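Local atomic coordinates of malonyl acyl carrier protein transacylase (Streptococcus pneumoniae, PDB entry 3IM8), a protein that probably transfers the malonyl group of malonyl-CoA to holo acyl carrier protein, yielding malonyl-ACP and free CoA for fatty acid synthesis. Residues Y23-I28 with E295-L300; K30-R35 with I72-Q77; E143-A148 with G152-A157; N158-A163 with S279-K284. One frame throughout, in Å; residues are numbered along the deposited sequence.

Interaction 1 (Y23-I28 with E295-L300); sequences YDQYPI and EDQASL
Tyr-26, the residue between helices 20-25 and 27-40 and N-cap of the second, meets Gln-297 and Leu-300 at the capped first turn of helix 297-304, the last helix of the chain. The polar link is a weak hydrogen bond, given by Gln-297 NE2 to Tyr-26 OH over 3.3 Å and nearly straight at 166°. Ring and amide planes differ by only 14°, and Gln-297 OE1 lies at the ring edge, in plane, 3.6 Å from Tyr-26 CE2. The glutamine gets there by folding at chi2 (62°), which swings its amide toward the phenol although its CB does not point that way. Lys-79 adds a second weak bond to the same hydroxyl.

The one apolar pair is loose, Leu-300 CD1 lying 4.3 Å from Tyr-26 CZ and oblique to the ring. Within its own segment, CG of the preceding Gln-25 lies 3.4 Å above the plane of the Tyr-26 ring, toward the rim. The two glutamines do not bond: Gln-25 OE1 and Gln-297 OE1, both acceptors, stand 3.5 Å apart.

The helix end itself is held by Asp-296, its N-cap. Ser-299 N donates to Asp-296 OD1 at 3.0 Å, and Gln-297 N is bonded to Asp-21 of helix 20-25. From the other face of the carboxylate, Ser-299 OG donates to Asp-296 OD1 over 2.7 Å and in turn accepts from Glu-295 N at 2.8 Å.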
loop_
_atom_site.group_PDB
_atom_site.type_symbol
_atom_site.label_atom_id
_atom_site.label_comp_id
_atom_site.label_asym_id
_atom_site.label_seq_id
_atom_site.Cartn_x
_atom_site.Cartn_y
_atom_site.Cartn_z
ATOM N N TYR A 23 -8.401 -9.003 -17.992
ATOM C CA TYR A 23 -9.808 -9.359 -17.732
ATOM C C TYR A 23 -10.502 -10.090 -18.888
ATOM O O TYR A 23 -11.186 -11.112 -18.659
ATOM C CB TYR A 23 -10.633 -8.122 -17.271
ATOM C CG TYR A 23 -12.149 -8.314 -17.051
ATOM C CD1 TYR A 23 -12.670 -8.435 -15.750
ATOM C CD2 TYR A 23 -13.064 -8.309 -18.140
ATOM C CE1 TYR A 23 -14.040 -8.578 -15.518
ATOM C CE2 TYR A 23 -14.483 -8.456 -17.918
ATOM C CZ TYR A 23 -14.922 -8.576 -16.604
ATOM O OH TYR A 23 -16.205 -8.724 -16.330
ATOM N N ASP A 24 -10.320 -9.571 -20.101
ATOM C CA ASP A 24 -10.873 -10.159 -21.305
ATOM C C ASP A 24 -10.187 -11.479 -21.710
ATOM O O ASP A 24 -10.837 -12.415 -22.242
ATOM C CB ASP A 24 -10.787 -9.137 -22.432
ATOM C CG ASP A 24 -11.735 -7.994 -22.233
ATOM O OD1 ASP A 24 -12.877 -8.238 -21.841
ATOM O OD2 ASP A 24 -11.361 -6.848 -22.474
ATOM N N GLN A 25 -8.892 -11.562 -21.419
ATOM C CA GLN A 25 -8.040 -12.653 -21.888
ATOM C C GLN A 25 -7.973 -13.860 -20.952
ATOM O O GLN A 25 -7.798 -14.972 -21.408
ATOM C CB GLN A 25 -6.622 -12.171 -22.106
ATOM C CG GLN A 25 -5.725 -13.317 -22.496
ATOM C CD GLN A 25 -4.620 -12.862 -23.352
ATOM O OE1 GLN A 25 -4.373 -11.666 -23.466
ATOM N NE2 GLN A 25 -3.924 -13.804 -23.975
ATOM N N TYR A 26 -8.050 -13.619 -19.649
ATOM C CA TYR A 26 -7.847 -14.647 -18.650
ATOM C C TYR A 26 -9.082 -14.866 -17.760
ATOM O O TYR A 26 -9.415 -14.006 -16.954
ATOM C CB TYR A 26 -6.602 -14.267 -17.829
ATOM C CG TYR A 26 -5.312 -14.279 -18.633
ATOM C CD1 TYR A 26 -4.655 -15.476 -18.935
ATOM C CD2 TYR A 26 -4.743 -13.105 -19.090
ATOM C CE1 TYR A 26 -3.494 -15.488 -19.692
ATOM C CE2 TYR A 26 -3.543 -13.131 -19.840
ATOM C CZ TYR A 26 -2.957 -14.320 -20.131
ATOM O OH TYR A 26 -1.784 -14.330 -20.856
ATOM N N PRO A 27 -9.789 -16.010 -17.888
ATOM C CA PRO A 27 -10.948 -16.225 -16.973
ATOM C C PRO A 27 -10.665 -16.102 -15.473
ATOM O O PRO A 27 -11.574 -15.747 -14.710
ATOM C CB PRO A 27 -11.375 -17.677 -17.263
ATOM C CG PRO A 27 -10.956 -17.883 -18.730
ATOM C CD PRO A 27 -9.615 -17.124 -18.824
ATOM N N ILE A 28 -9.459 -16.444 -15.015
ATOM C CA ILE A 28 -9.163 -16.307 -13.580
ATOM C C ILE A 28 -9.289 -14.831 -13.176
ATOM O O ILE A 28 -9.713 -14.525 -12.049
ATOM C CB ILE A 28 -7.787 -16.923 -13.133
ATOM C CG1 ILE A 28 -7.644 -16.953 -11.606
ATOM C CG2 ILE A 28 -6.627 -16.136 -13.717
ATOM C CD1 ILE A 28 -8.684 -17.783 -10.856
ATOM N N GLU A 295 1.712 -5.427 -14.430
ATOM C CA GLU A 295 0.442 -4.655 -14.344
ATOM C C GLU A 295 -0.431 -4.760 -15.622
ATOM O O GLU A 295 -1.593 -4.363 -15.611
ATOM C CB GLU A 295 0.733 -3.166 -14.069
ATOM C CG GLU A 295 1.371 -2.484 -15.265
ATOM C CD GLU A 295 1.614 -1.026 -15.058
ATOM O OE1 GLU A 295 0.951 -0.409 -14.205
ATOM O OE2 GLU A 295 2.515 -0.493 -15.721
ATOM N N ASP A 296 0.141 -5.295 -16.712
ATOM C CA ASP A 296 -0.490 -5.347 -18.052
ATOM C C ASP A 296 0.140 -6.453 -18.960
ATOM O O ASP A 296 1.027 -7.189 -18.524
ATOM C CB ASP A 296 -0.465 -3.964 -18.745
ATOM C CG ASP A 296 0.946 -3.439 -18.999
ATOM O OD1 ASP A 296 1.914 -4.205 -18.837
ATOM O OD2 ASP A 296 1.106 -2.234 -19.302
ATOM N N GLN A 297 -0.316 -6.594 -20.201
ATOM C CA GLN A 297 0.112 -7.733 -21.033
ATOM C C GLN A 297 1.593 -7.631 -21.281
ATOM O O GLN A 297 2.341 -8.605 -21.085
ATOM C CB GLN A 297 -0.668 -7.867 -22.372
ATOM C CG GLN A 297 -0.479 -9.292 -23.034
ATOM C CD GLN A 297 -1.021 -10.419 -22.147
ATOM O OE1 GLN A 297 -1.985 -10.216 -21.387
ATOM N NE2 GLN A 297 -0.416 -11.616 -22.236
ATOM N N ALA A 298 2.050 -6.437 -21.650
ATOM C CA ALA A 298 3.504 -6.257 -21.915
ATOM C C ALA A 298 4.383 -6.683 -20.735
ATOM O O ALA A 298 5.311 -7.473 -20.893
ATOM C CB ALA A 298 3.810 -4.776 -22.310
ATOM N N SER A 299 4.079 -6.165 -19.542
ATOM C CA SER A 299 4.864 -6.516 -18.337
ATOM C C SER A 299 4.765 -8.016 -17.952
ATOM O O SER A 299 5.721 -8.606 -17.368
ATOM C CB SER A 299 4.521 -5.574 -17.141
ATOM O OG SER A 299 3.124 -5.498 -16.841
ATOM N N LEU A 300 3.633 -8.636 -18.286
ATOM C CA LEU A 300 3.433 -10.077 -18.036
ATOM C C LEU A 300 4.432 -10.867 -18.911
ATOM O O LEU A 300 5.152 -11.743 -18.415
ATOM C CB LEU A 300 1.992 -10.499 -18.384
ATOM C CG LEU A 300 1.382 -11.850 -17.926
ATOM C CD1 LEU A 300 0.846 -12.697 -19.037
ATOM C CD2 LEU A 300 2.211 -12.700 -16.886
#

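Interaction 2 (K30-R35 with I72-Q77); sequences KETIDR and IYRLLQ
Thr-32 OG1 is gripped twice: it accepts from Arg-74 NH1 at 2.9 Å and is also bonded to Ile-28 O, one turn back in its own helix. This is a helix-helix contact, helix 27-40 against helix 58-78, and Thr-32 and Arg-74 are its nearest pair, with CA atoms 8.4 Å apart. Because the carbonyl of Ile-28 can only accept, the threonine hydroxyl must give its proton there, which leaves OG1 to receive the N-H of the arginine.

That N-H bond is bent, at 145°, and the oxygen sits by the edge of the guanidinium but tilted 20° from its plane. The aliphatic part of Arg-74 also brushes the hydroxyl, CD lying 3.3 Å from Thr-32 OG1. An extended chain from CG to NE (chi2 171°) carries NH1 across the gap between the helices. The Thr-32 methyl touches it more loosely, CG2 lying 3.9 Å from Arg-74 NH1. Phe-105 of helix 105-122 touches both side chains.

Further round helix 27-40, Lys-30 NZ and Asp-34 OD2 form a salt bridge one turn apart, using the syn lone pair of the carboxylate, and Asp-34 OD1 is bonded to Tyr-23 OH. Glu-31 could add a mild electrostatic pull on the arginine, as its OE1 lies 6.5 Å from Arg-74 NH1 without contact.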
loop_
_atom_site.group_PDB
_atom_site.type_symbol
_atom_site.label_atom_id
_atom_site.label_comp_id
_atom_site.label_asym_id
_atom_site.label_seq_id
_atom_site.Cartn_x
_atom_site.Cartn_y
_atom_site.Cartn_z
ATOM N N LYS A 30 -11.313 -12.343 -14.905
ATOM C CA LYS A 30 -12.722 -11.974 -15.014
ATOM C C LYS A 30 -13.447 -12.453 -13.779
ATOM O O LYS A 30 -14.176 -11.694 -13.167
ATOM C CB LYS A 30 -13.359 -12.516 -16.345
ATOM C CG LYS A 30 -14.917 -12.628 -16.411
ATOM C CD LYS A 30 -15.470 -12.465 -17.829
ATOM C CE LYS A 30 -17.043 -12.635 -17.825
ATOM N NZ LYS A 30 -17.807 -11.619 -17.081
ATOM N N GLU A 31 -13.264 -13.721 -13.417
ATOM C CA GLU A 31 -13.856 -14.269 -12.213
ATOM C C GLU A 31 -13.498 -13.430 -10.999
ATOM O O GLU A 31 -14.374 -13.052 -10.253
ATOM C CB GLU A 31 -13.398 -15.729 -11.975
ATOM C CG GLU A 31 -13.811 -16.321 -10.593
ATOM C CD GLU A 31 -15.292 -16.825 -10.512
ATOM O OE1 GLU A 31 -15.705 -17.204 -9.408
ATOM O OE2 GLU A 31 -16.027 -16.846 -11.539
ATOM N N THR A 32 -12.211 -13.120 -10.785
ATOM C CA THR A 32 -11.832 -12.319 -9.601
ATOM C C THR A 32 -12.560 -10.934 -9.543
ATOM O O THR A 32 -13.083 -10.520 -8.491
ATOM C CB THR A 32 -10.246 -12.188 -9.476
ATOM O OG1 THR A 32 -9.689 -13.506 -9.372
ATOM C CG2 THR A 32 -9.789 -11.350 -8.236
ATOM N N ILE A 33 -12.592 -10.206 -10.664
ATOM C CA ILE A 33 -13.224 -8.871 -10.685
ATOM C C ILE A 33 -14.745 -8.973 -10.507
ATOM O O ILE A 33 -15.308 -8.173 -9.778
ATOM C CB ILE A 33 -12.848 -8.031 -11.996
ATOM C CG1 ILE A 33 -11.336 -7.806 -12.098
ATOM C CG2 ILE A 33 -13.522 -6.650 -12.029
ATOM C CD1 ILE A 33 -10.721 -7.110 -10.883
ATOM N N ASP A 34 -15.403 -9.910 -11.210
ATOM C CA ASP A 34 -16.876 -10.084 -11.088
ATOM C C ASP A 34 -17.281 -10.545 -9.673
ATOM O O ASP A 34 -18.262 -10.065 -9.121
ATOM C CB ASP A 34 -17.478 -11.005 -12.172
ATOM C CG ASP A 34 -17.192 -10.513 -13.632
ATOM O OD1 ASP A 34 -16.566 -9.428 -13.851
ATOM O OD2 ASP A 34 -17.617 -11.226 -14.576
ATOM N N ARG A 35 -16.479 -11.397 -9.051
ATOM C CA ARG A 35 -16.639 -11.669 -7.614
ATOM C C ARG A 35 -16.581 -10.403 -6.732
ATOM O O ARG A 35 -17.333 -10.282 -5.780
ATOM C CB ARG A 35 -15.583 -12.663 -7.153
ATOM C CG ARG A 35 -16.163 -13.753 -6.421
ATOM C CD ARG A 35 -16.888 -14.703 -7.381
ATOM N NE ARG A 35 -17.908 -15.484 -6.689
ATOM C CZ ARG A 35 -18.214 -16.762 -6.935
ATOM N NH1 ARG A 35 -19.153 -17.342 -6.204
ATOM N NH2 ARG A 35 -17.586 -17.479 -7.883
ATOM N N ILE A 72 -4.256 -10.032 -10.576
ATOM C CA ILE A 72 -2.920 -10.147 -11.174
ATOM C C ILE A 72 -2.073 -11.227 -10.450
ATOM O O ILE A 72 -1.379 -12.052 -11.070
ATOM C CB ILE A 72 -2.185 -8.780 -11.195
ATOM C CG1 ILE A 72 -2.930 -7.808 -12.113
ATOM C CG2 ILE A 72 -0.767 -8.970 -11.736
ATOM C CD1 ILE A 72 -2.443 -6.434 -12.088
ATOM N N TYR A 73 -2.138 -11.239 -9.142
ATOM C CA TYR A 73 -1.422 -12.283 -8.373
ATOM C C TYR A 73 -1.947 -13.658 -8.737
ATOM O O TYR A 73 -1.143 -14.556 -9.010
ATOM C CB TYR A 73 -1.550 -12.018 -6.869
ATOM C CG TYR A 73 -1.618 -13.239 -5.988
ATOM C CD1 TYR A 73 -0.477 -13.917 -5.620
ATOM C CD2 TYR A 73 -2.847 -13.678 -5.475
ATOM C CE1 TYR A 73 -0.568 -15.066 -4.799
ATOM C CE2 TYR A 73 -2.952 -14.772 -4.672
ATOM C CZ TYR A 73 -1.824 -15.468 -4.328
ATOM O OH TYR A 73 -1.969 -16.581 -3.489
ATOM N N ARG A 74 -3.283 -13.806 -8.803
ATOM C CA ARG A 74 -3.900 -15.067 -9.184
ATOM C C ARG A 74 -3.511 -15.501 -10.599
ATOM O O ARG A 74 -3.287 -16.695 -10.849
ATOM C CB ARG A 74 -5.430 -15.046 -9.017
ATOM C CG ARG A 74 -5.896 -15.169 -7.607
ATOM C CD ARG A 74 -7.392 -14.914 -7.505
ATOM N NE ARG A 74 -7.922 -15.129 -6.160
ATOM C CZ ARG A 74 -9.221 -15.145 -5.884
ATOM N NH1 ARG A 74 -10.099 -14.966 -6.870
ATOM N NH2 ARG A 74 -9.641 -15.386 -4.634
ATOM N N LEU A 75 -3.383 -14.537 -11.512
ATOM C CA LEU A 75 -2.866 -14.832 -12.848
ATOM C C LEU A 75 -1.427 -15.375 -12.795
ATOM O O LEU A 75 -1.139 -16.426 -13.412
ATOM C CB LEU A 75 -2.994 -13.619 -13.788
ATOM C CG LEU A 75 -2.412 -13.716 -15.217
ATOM C CD1 LEU A 75 -2.873 -14.951 -15.993
ATOM C CD2 LEU A 75 -2.703 -12.462 -16.021
ATOM N N LEU A 76 -0.543 -14.663 -12.082
ATOM C CA LEU A 76 0.818 -15.106 -11.863
ATOM C C LEU A 76 0.830 -16.559 -11.315
ATOM O O LEU A 76 1.617 -17.388 -11.805
ATOM C CB LEU A 76 1.600 -14.130 -10.944
ATOM C CG LEU A 76 1.983 -12.752 -11.524
ATOM C CD1 LEU A 76 3.112 -12.167 -10.794
ATOM C CD2 LEU A 76 2.394 -12.893 -12.994
ATOM N N GLN A 77 -0.069 -16.875 -10.374
ATOM C CA GLN A 77 -0.200 -18.237 -9.846
ATOM C C GLN A 77 -0.488 -19.291 -10.922
ATOM O O GLN A 77 0.148 -20.352 -10.942
ATOM C CB GLN A 77 -1.260 -18.333 -8.748
ATOM C CG GLN A 77 -0.847 -17.741 -7.412
ATOM C CD GLN A 77 -1.823 -18.078 -6.336
ATOM O OE1 GLN A 77 -3.021 -17.729 -6.404
ATOM N NE2 GLN A 77 -1.326 -18.723 -5.299
#

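Interaction 3 (E143-A148 with G152-A157); sequences EACQKA and GVVTPA
Cys-145 and Ala-148 press on Val-154, with Pro-156 beyond it, in the close-packed part of a helix-on-strand contact whose axes pass 7.3 Å apart and run roughly antiparallel, at 151°. Val-154 splits its branches between the two helix residues. Its CG1, placed between backbone N and carbonyl carbon (chi1 50°), meets Ala-148 CB at 3.8 Å and the backbone O of Cys-145 at 3.5 Å; CG2 turns to Cys-145 SG at 3.9 Å. The thiol also touches the proline ring, SG to Pro-156 CD 4.0 Å, and Cys-145 CB rests 3.5 Å from Val-154 O. No hydrogen bond joins the segments; their contact is one of packing.

The contact thins elsewhere. Ala-148 O and Gly-152 N, beside the short connection, are 4.1 Å apart, and Gln-146 and Lys-147 point away from the strand on the exposed side of the helix. Thr-155 is scarcely covered by the helix; its side chain lies about 7 Å from that of His-199, a predicted active-site residue.

Helix 171-184 also reaches Val-154, through Val-174 and Ala-177. Strands 129-134, 154-161, 164-169 and 188-191 with helices 138-148 and 171-184 give the beta-alpha-beta-beta-alpha-beta order of the family's ferredoxin-like subdomain.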
loop_
_atom_site.group_PDB
_atom_site.type_symbol
_atom_site.label_atom_id
_atom_site.label_comp_id
_atom_site.label_asym_id
_atom_site.label_seq_id
_atom_site.Cartn_x
_atom_site.Cartn_y
_atom_site.Cartn_z
ATOM N N GLU A 143 13.511 14.166 14.368
ATOM C CA GLU A 143 13.753 15.312 15.267
ATOM C C GLU A 143 13.010 16.589 14.823
ATOM O O GLU A 143 12.298 17.250 15.607
ATOM C CB GLU A 143 15.261 15.579 15.342
ATOM C CG GLU A 143 15.701 16.535 16.480
ATOM C CD GLU A 143 17.198 16.940 16.414
ATOM O OE1 GLU A 143 17.639 17.754 17.273
ATOM O OE2 GLU A 143 17.930 16.454 15.511
ATOM N N ALA A 144 13.148 16.930 13.550
ATOM C CA ALA A 144 12.436 18.087 13.049
ATOM C C ALA A 144 10.932 17.962 13.325
ATOM O O ALA A 144 10.299 18.916 13.841
ATOM C CB ALA A 144 12.732 18.290 11.592
ATOM N N CYS A 145 10.354 16.781 13.034
ATOM C CA CYS A 145 8.924 16.569 13.251
ATOM C C CYS A 145 8.544 16.610 14.745
ATOM O O CYS A 145 7.447 17.031 15.138
ATOM C CB CYS A 145 8.493 15.222 12.657
ATOM S SG CYS A 145 8.532 15.165 10.843
ATOM N N GLN A 146 9.455 16.111 15.566
ATOM C CA GLN A 146 9.276 16.191 17.007
ATOM C C GLN A 146 9.211 17.620 17.541
ATOM O O GLN A 146 8.210 17.960 18.188
ATOM C CB GLN A 146 10.269 15.282 17.757
ATOM C CG GLN A 146 9.589 13.902 17.961
ATOM C CD GLN A 146 10.573 12.760 18.072
ATOM O OE1 GLN A 146 11.757 12.984 18.382
ATOM N NE2 GLN A 146 10.093 11.509 17.819
ATOM N N LYS A 147 10.206 18.460 17.240
ATOM C CA LYS A 147 10.140 19.885 17.607
ATOM C C LYS A 147 8.841 20.546 17.119
ATOM O O LYS A 147 8.180 21.278 17.850
ATOM C CB LYS A 147 11.321 20.641 17.025
ATOM C CG LYS A 147 11.588 21.984 17.712
ATOM C CD LYS A 147 12.952 22.538 17.287
ATOM C CE LYS A 147 14.164 21.581 17.608
ATOM N NZ LYS A 147 15.383 21.720 16.695
ATOM N N ALA A 148 8.461 20.248 15.878
ATOM C CA ALA A 148 7.278 20.863 15.268
ATOM C C ALA A 148 5.949 20.411 15.854
ATOM O O ALA A 148 4.971 21.114 15.668
ATOM C CB ALA A 148 7.276 20.624 13.758
ATOM N N GLY A 152 1.005 20.955 16.600
ATOM C CA GLY A 152 0.010 20.011 16.040
ATOM C C GLY A 152 0.598 18.695 15.480
ATOM O O GLY A 152 1.815 18.503 15.438
ATOM N N VAL A 153 -0.265 17.798 15.008
ATOM C CA VAL A 153 0.194 16.539 14.358
ATOM C C VAL A 153 1.123 16.718 13.149
ATOM O O VAL A 153 0.718 17.244 12.122
ATOM C CB VAL A 153 -0.990 15.623 13.961
ATOM C CG1 VAL A 153 -0.435 14.285 13.428
ATOM C CG2 VAL A 153 -1.924 15.401 15.185
ATOM N N VAL A 154 2.381 16.288 13.296
ATOM C CA VAL A 154 3.309 16.097 12.173
ATOM C C VAL A 154 4.271 14.924 12.447
ATOM O O VAL A 154 5.078 14.987 13.369
ATOM C CB VAL A 154 4.090 17.397 11.880
ATOM C CG1 VAL A 154 4.698 17.956 13.191
ATOM C CG2 VAL A 154 5.127 17.158 10.818
ATOM N N THR A 155 4.175 13.832 11.691
ATOM C CA THR A 155 5.176 12.731 11.849
ATOM C C THR A 155 5.598 12.137 10.492
ATOM O O THR A 155 4.912 12.385 9.477
ATOM C CB THR A 155 4.666 11.577 12.744
ATOM O OG1 THR A 155 3.404 11.105 12.261
ATOM C CG2 THR A 155 4.532 12.029 14.204
ATOM N N PRO A 156 6.727 11.391 10.450
ATOM C CA PRO A 156 6.957 10.655 9.202
ATOM C C PRO A 156 5.800 9.671 8.987
ATOM O O PRO A 156 5.412 8.980 9.921
ATOM C CB PRO A 156 8.282 9.925 9.438
ATOM C CG PRO A 156 9.012 10.816 10.422
ATOM C CD PRO A 156 7.862 11.238 11.380
ATOM N N ALA A 157 5.260 9.641 7.772
ATOM C CA ALA A 157 4.155 8.767 7.380
ATOM C C ALA A 157 4.667 7.558 6.572
ATOM O O ALA A 157 4.178 6.441 6.742
ATOM C CB ALA A 157 3.099 9.567 6.525
#

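Interaction 4 (N158-A163 with S279-K284); sequences NYNTPA and SGFVKK
A classic beta bulge, formed by Asn-160 and Thr-161 opposite Gln-164, ends strand 154-161 and faces Phe-281 of helix 277-285, where the small ferredoxin-like subdomain meets the large one. The chief contact is a CH-pi interaction. Asn-160 CB stands 3.6 Å from the centroid of the Phe-281 ring and 10° off its normal, thus squarely over one face. Beyond CB the amide lies almost parallel to the ring and stacks on its outer end, with Asn-160 CG and ND2 each 3.4 Å from Phe-281 CZ. Asn-160 ND2 is also bonded to Gln-164 OE1, which probably fixes the rotation of the amide and keeps it flat on the aromatic face.

Thr-161 offers its methyl to the helix: CG2 reaches Phe-281 O at 3.7 Å and Lys-284 CB at 4.0 Å. Its hydroxyl, held between backbone N and carbonyl carbon (chi1 77°), turns back to its own chain, accepting from Ala-163 N at 3.1 Å in an ST turn.

Strand and helix axes approach to 7.8 Å at 60°. The Asn-160 side chain is about 9 Å from those of Ser-90 and His-199, the predicted active-site residues. Val-282 points away from the strand and packs on Phe-254 and Ile-258 of helix 254-263, whose Tyr-255 touches Tyr-159; Ser-279 meets strand 290-294.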
loop_
_atom_site.group_PDB
_atom_site.type_symbol
_atom_site.label_atom_id
_atom_site.label_comp_id
_atom_site.label_asym_id
_atom_site.label_seq_id
_atom_site.Cartn_x
_atom_site.Cartn_y
_atom_site.Cartn_z
ATOM N N ASN A 158 5.609 7.793 5.645
ATOM C CA ASN A 158 6.045 6.724 4.766
ATOM C C ASN A 158 7.542 6.673 4.748
ATOM O O ASN A 158 8.166 7.568 4.218
ATOM C CB ASN A 158 5.521 6.915 3.335
ATOM C CG ASN A 158 3.985 6.815 3.227
ATOM O OD1 ASN A 158 3.289 7.792 3.385
ATOM N ND2 ASN A 158 3.487 5.637 2.934
ATOM N N TYR A 159 8.115 5.626 5.318
ATOM C CA TYR A 159 9.559 5.364 5.172
ATOM C C TYR A 159 9.769 4.537 3.898
ATOM O O TYR A 159 9.791 3.313 3.945
ATOM C CB TYR A 159 10.139 4.607 6.377
ATOM C CG TYR A 159 10.118 5.412 7.683
ATOM C CD1 TYR A 159 8.975 5.432 8.505
ATOM C CD2 TYR A 159 11.229 6.130 8.101
ATOM C CE1 TYR A 159 8.941 6.157 9.699
ATOM C CE2 TYR A 159 11.202 6.863 9.332
ATOM C CZ TYR A 159 10.042 6.864 10.105
ATOM O OH TYR A 159 9.976 7.536 11.284
ATOM N N ASN A 160 9.937 5.217 2.767
ATOM C CA ASN A 160 10.074 4.536 1.456
ATOM C C ASN A 160 11.475 3.975 1.160
ATOM O O ASN A 160 11.618 2.780 0.856
ATOM C CB ASN A 160 9.550 5.417 0.287
ATOM C CG ASN A 160 8.114 5.911 0.494
ATOM O OD1 ASN A 160 7.277 5.239 1.104
ATOM N ND2 ASN A 160 7.812 7.084 -0.070
ATOM N N THR A 161 12.480 4.844 1.200
ATOM C CA THR A 161 13.902 4.483 1.087
ATOM C C THR A 161 14.700 5.239 2.177
ATOM O O THR A 161 14.145 6.155 2.802
ATOM C CB THR A 161 14.473 4.812 -0.317
ATOM O OG1 THR A 161 14.713 6.219 -0.419
ATOM C CG2 THR A 161 13.460 4.379 -1.455
ATOM N N PRO A 162 15.980 4.842 2.436
ATOM C CA PRO A 162 16.766 5.634 3.399
ATOM C C PRO A 162 16.908 7.116 2.975
ATOM O O PRO A 162 17.180 7.996 3.824
ATOM C CB PRO A 162 18.129 4.928 3.418
ATOM C CG PRO A 162 17.822 3.466 3.040
ATOM C CD PRO A 162 16.707 3.622 1.988
ATOM N N ALA A 163 16.664 7.405 1.695
ATOM C CA ALA A 163 16.739 8.805 1.192
ATOM C C ALA A 163 15.389 9.362 0.666
ATOM O O ALA A 163 15.339 10.233 -0.190
ATOM C CB ALA A 163 17.863 8.944 0.169
ATOM N N SER A 279 8.648 -1.041 -7.060
ATOM C CA SER A 279 9.875 -1.293 -7.844
ATOM C C SER A 279 10.861 -0.128 -7.819
ATOM O O SER A 279 12.031 -0.340 -7.565
ATOM C CB SER A 279 9.555 -1.644 -9.299
ATOM O OG SER A 279 8.685 -2.747 -9.333
ATOM N N GLY A 280 10.388 1.090 -8.085
ATOM C CA GLY A 280 11.204 2.312 -7.911
ATOM C C GLY A 280 11.912 2.452 -6.552
ATOM O O GLY A 280 13.056 2.879 -6.503
ATOM N N PHE A 281 11.209 2.125 -5.460
ATOM C CA PHE A 281 11.739 2.096 -4.097
ATOM C C PHE A 281 12.797 0.995 -3.920
ATOM O O PHE A 281 13.862 1.265 -3.427
ATOM C CB PHE A 281 10.617 1.879 -3.044
ATOM C CG PHE A 281 9.558 2.991 -2.969
ATOM C CD1 PHE A 281 8.330 2.723 -2.413
ATOM C CD2 PHE A 281 9.806 4.287 -3.409
ATOM C CE1 PHE A 281 7.357 3.697 -2.309
ATOM C CE2 PHE A 281 8.834 5.286 -3.272
ATOM C CZ PHE A 281 7.602 4.968 -2.749
ATOM N N VAL A 282 12.506 -0.244 -4.310
ATOM C CA VAL A 282 13.475 -1.375 -4.113
ATOM C C VAL A 282 14.800 -1.211 -4.950
ATOM O O VAL A 282 15.868 -1.768 -4.593
ATOM C CB VAL A 282 12.768 -2.750 -4.415
ATOM C CG1 VAL A 282 13.784 -3.920 -4.435
ATOM C CG2 VAL A 282 11.578 -3.014 -3.394
ATOM N N LYS A 283 14.710 -0.487 -6.061
ATOM C CA LYS A 283 15.852 -0.193 -6.920
ATOM C C LYS A 283 16.813 0.760 -6.196
ATOM O O LYS A 283 18.013 0.677 -6.371
ATOM C CB LYS A 283 15.369 0.510 -8.185
ATOM C CG LYS A 283 15.853 -0.037 -9.507
ATOM C CD LYS A 283 17.171 0.576 -9.960
ATOM C CE LYS A 283 17.513 0.137 -11.390
ATOM N NZ LYS A 283 18.979 0.049 -11.550
ATOM N N LYS A 284 16.268 1.689 -5.411
ATOM C CA LYS A 284 17.077 2.562 -4.599
ATOM C C LYS A 284 17.607 1.798 -3.373
ATOM O O LYS A 284 18.787 1.874 -3.067
ATOM C CB LYS A 284 16.304 3.825 -4.188
ATOM C CG LYS A 284 15.452 4.479 -5.284
ATOM C CD LYS A 284 16.104 5.697 -5.917
ATOM C CE LYS A 284 15.147 6.426 -6.845
ATOM N NZ LYS A 284 15.654 7.810 -7.123
#

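Interactions 1 and 2 lie side by side, centres about 9 Å apart, and share helix 27-40; Tyr-26 CD1 packs on Leu-75 CD1 at 3.5 Å between them. Interactions 3 and 4 follow one another on strand 154-161, centres about 21 Å apart. Interaction 1 pairs segments near the two chain ends, and the other three, in the order 2, 3, 4, are nested inside the loop it closes. Interaction 3, about 43 Å from interaction 1 between centres, belongs to the ferredoxin-like subdomain on the opposite side of the chain's centre. Interactions 1 and 2 thus pack helices at the far side of the large subdomain, while interaction 4 probably helps join the subdomains beside the predicted active site.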